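PDB 6SJ9: proteasome accessory factor B/C (PafBC), which acts as a transcriptional regulator of the bacterial DNA damage response, probably binding DNA through its winged helix-turn-helix domains. Local coordinates for residues V280-P285 and A305-A310. Sequence-based numbering, arbitrary orientation.
Sequences VDFRDP and AELSAA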
ATOM      1  N   VAL A 280     -24.026  -2.632  -4.232  1.00 67.86           N
ATOM      2  CA  VAL A 280     -22.745  -3.202  -3.857  1.00 62.51           C
ATOM      3  C   VAL A 280     -22.935  -3.940  -2.537  1.00 62.51           C
ATOM      4  O   VAL A 280     -23.791  -3.587  -1.714  1.00 62.09           O
ATOM      5  CB  VAL A 280     -21.615  -2.159  -3.745  1.00 62.42           C
ATOM      6  CG1 VAL A 280     -21.475  -1.374  -5.017  1.00 62.26           C
ATOM      7  CG2 VAL A 280     -21.833  -1.246  -2.558  1.00 65.20           C
ATOM      8  N   ASP A 281     -22.170  -5.007  -2.372  1.00 61.73           N
ATOM      9  CA  ASP A 281     -22.185  -5.767  -1.138  1.00 64.51           C
ATOM     10  C   ASP A 281     -21.148  -5.199  -0.194  1.00 66.04           C
ATOM     11  O   ASP A 281     -20.025  -4.898  -0.600  1.00 65.45           O
ATOM     12  CB  ASP A 281     -21.902  -7.246  -1.402  1.00 63.15           C
ATOM     13  CG  ASP A 281     -23.032  -7.935  -2.173  1.00 66.76           C
ATOM     14  OD1 ASP A 281     -24.211  -7.675  -1.845  1.00 69.33           O
ATOM     15  OD2 ASP A 281     -22.741  -8.710  -3.112  1.00 68.03           O
ATOM     16  N   PHE A 282     -21.526  -5.074   1.074  1.00 67.93           N
ATOM     17  CA  PHE A 282     -20.590  -4.676   2.112  1.00 69.37           C
ATOM     18  C   PHE A 282     -20.994  -5.428   3.367  1.00 76.05           C
ATOM     19  O   PHE A 282     -22.126  -5.911   3.474  1.00 79.93           O
ATOM     20  CB  PHE A 282     -20.614  -3.166   2.349  1.00 64.74           C
ATOM     21  CG  PHE A 282     -21.870  -2.692   3.046  1.00 67.48           C
ATOM     22  CD1 PHE A 282     -23.050  -2.561   2.348  1.00 68.01           C
ATOM     23  CD2 PHE A 282     -21.849  -2.332   4.392  1.00 67.71           C
ATOM     24  CE1 PHE A 282     -24.205  -2.121   2.984  1.00 72.09           C
ATOM     25  CE2 PHE A 282     -22.996  -1.874   5.030  1.00 68.16           C
ATOM     26  CZ  PHE A 282     -24.171  -1.769   4.330  1.00 71.34           C
ATOM     27  N   ARG A 283     -20.052  -5.539   4.312  1.00 75.14           N
ATOM     28  CA  ARG A 283     -20.312  -6.129   5.625  1.00 81.14           C
ATOM     29  C   ARG A 283     -20.360  -5.066   6.714  1.00 77.14           C
ATOM     30  O   ARG A 283     -21.366  -4.977   7.423  1.00 78.18           O
ATOM     31  CB  ARG A 283     -19.320  -7.260   5.956  1.00 88.95           C
ATOM     32  CG  ARG A 283     -19.414  -8.397   4.934  1.00 97.57           C
ATOM     33  CD  ARG A 283     -18.448  -9.567   5.125  1.00105.41           C
ATOM     34  NE  ARG A 283     -17.070  -9.297   4.711  1.00110.20           N
ATOM     35  CZ  ARG A 283     -16.267 -10.204   4.154  1.00111.52           C
ATOM     36  NH1 ARG A 283     -16.736 -11.424   3.885  1.00112.22           N
ATOM     37  NH2 ARG A 283     -15.015  -9.882   3.826  1.00109.45           N
ATOM     38  N   ASP A 284     -19.298  -4.265   6.872  1.00 73.46           N
ATOM     39  CA  ASP A 284     -19.238  -3.233   7.907  1.00 72.29           C
ATOM     40  C   ASP A 284     -19.624  -1.886   7.323  1.00 66.07           C
ATOM     41  O   ASP A 284     -18.915  -1.376   6.444  1.00 67.61           O
ATOM     42  CB  ASP A 284     -17.828  -3.165   8.508  1.00 75.39           C
ATOM     43  CG  ASP A 284     -17.696  -2.115   9.656  1.00 79.61           C
ATOM     44  OD1 ASP A 284     -18.677  -1.419  10.018  1.00 81.84           O
ATOM     45  OD2 ASP A 284     -16.602  -2.038  10.249  1.00 79.05           O
ATOM     46  N   PRO A 285     -20.691  -1.256   7.813  1.00 64.32           N
ATOM     47  CA  PRO A 285     -21.102   0.039   7.254  1.00 64.60           C
ATOM     48  C   PRO A 285     -20.149   1.177   7.553  1.00 60.74           C
ATOM     49  O   PRO A 285     -20.140   2.147   6.788  1.00 59.52           O
ATOM     50  CB  PRO A 285     -22.483   0.290   7.881  1.00 70.25           C
ATOM     51  CG  PRO A 285     -22.553  -0.619   9.034  1.00 71.16           C
ATOM     52  CD  PRO A 285     -21.659  -1.783   8.778  1.00 68.73           C
ATOM     53  N   ALA A 305     -30.385   2.979   5.572  1.00 82.33           N
ATOM     54  CA  ALA A 305     -30.300   4.216   6.339  1.00 81.94           C
ATOM     55  C   ALA A 305     -29.099   4.245   7.274  1.00 79.62           C
ATOM     56  O   ALA A 305     -28.568   5.319   7.543  1.00 80.44           O
ATOM     57  CB  ALA A 305     -31.602   4.434   7.118  1.00 85.56           C
ATOM     58  N   GLU A 306     -28.683   3.099   7.814  1.00 79.04           N
ATOM     59  CA  GLU A 306     -27.530   3.111   8.698  1.00 82.24           C
ATOM     60  C   GLU A 306     -26.268   3.497   7.930  1.00 78.26           C
ATOM     61  O   GLU A 306     -25.407   4.216   8.453  1.00 69.83           O
ATOM     62  CB  GLU A 306     -27.371   1.740   9.375  1.00 87.91           C
ATOM     63  CG  GLU A 306     -26.519   1.774  10.664  1.00 93.20           C
ATOM     64  CD  GLU A 306     -25.866   0.426  11.048  1.00 98.70           C
ATOM     65  OE1 GLU A 306     -26.185  -0.611  10.416  1.00101.08           O
ATOM     66  OE2 GLU A 306     -25.025   0.409  11.993  1.00 99.70           O
ATOM     67  N   LEU A 307     -26.178   3.067   6.664  1.00 78.74           N
ATOM     68  CA  LEU A 307     -25.076   3.459   5.788  1.00 73.94           C
ATOM     69  C   LEU A 307     -25.132   4.941   5.454  1.00 72.47           C
ATOM     70  O   LEU A 307     -24.112   5.638   5.469  1.00 68.75           O
ATOM     71  CB  LEU A 307     -25.135   2.627   4.502  1.00 71.47           C
ATOM     72  CG  LEU A 307     -24.058   2.991   3.497  1.00 61.27           C
ATOM     73  CD1 LEU A 307     -22.779   2.741   4.212  1.00 54.10           C
ATOM     74  CD2 LEU A 307     -24.177   2.087   2.313  1.00 59.29           C
ATOM     75  N   SER A 308     -26.318   5.415   5.084  1.00 75.40           N
ATOM     76  CA  SER A 308     -26.518   6.822   4.766  1.00 78.25           C
ATOM     77  C   SER A 308     -26.168   7.713   5.952  1.00 80.17           C
ATOM     78  O   SER A 308     -25.551   8.774   5.790  1.00 81.72           O
ATOM     79  CB  SER A 308     -27.962   7.038   4.320  1.00 81.87           C
ATOM     80  OG  SER A 308     -28.308   8.403   4.368  1.00 86.90           O
ATOM     81  N   ALA A 309     -26.586   7.321   7.152  1.00 81.44           N
ATOM     82  CA  ALA A 309     -26.339   8.189   8.296  1.00 83.77           C
ATOM     83  C   ALA A 309     -24.864   8.251   8.628  1.00 78.78           C
ATOM     84  O   ALA A 309     -24.383   9.276   9.121  1.00 81.44           O
ATOM     85  CB  ALA A 309     -27.142   7.720   9.510  1.00 87.09           C
ATOM     86  N   ALA A 310     -24.124   7.184   8.334  1.00 75.23           N
ATOM     87  CA  ALA A 310     -22.688   7.197   8.595  1.00 72.22           C
ATOM     88  C   ALA A 310     -21.952   8.128   7.631  1.00 69.34           C
ATOM     89  O   ALA A 310     -21.004   8.814   8.037  1.00 69.06           O
ATOM     90  CB  ALA A 310     -22.131   5.772   8.536  1.00 70.00           C
TER
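Leu307 reaches Phe282 and Pro285 with a different methyl for each, and this fork shows how one branched side chain can join a strand end to a helix start. CG anti to the backbone N (chi1 178°) carries the branch point toward strand and proline, and chi2 (60°) sends one methyl to each. Leu307 CD2 meets the Phe282 ring obliquely, 4.3 Å from Phe282 CE1. Leu307 CD1 lies 3.7 Å from Pro285 O and 4.4 Å from Pro285 CB. The same ring turns its edge to the chain just ahead, with Asp284 C and Pro285 N in its plane, so Phe282 is packed against its own turn as well as against the helix. Pro285 also receives Glu306. That side chain is extended and meets the proline at a slant, both carboxylate oxygens near Pro285 CG, with Glu306 OE1 at 3.9 Å from it. The contact there is only van der Waals; the charge is met by Arg245, whose NH2 forms a salt bridge with Glu306 OE1. Asp284 N-caps helix 285-294, its OD1 accepting from Glu286 N, while Asp284 OD2 forms a salt bridge with Arg208 and a hydrogen bond with Ser210. Leu288 of that helix and Ala247 of strand 245-252 touch both Phe282 and Leu307. Helix 305-323, after the last strand, thus packs against the start of helix 285-294 and the end of strand 275-282 in the WCX domain's ferredoxin-like unit, strand order 2-3-1-4.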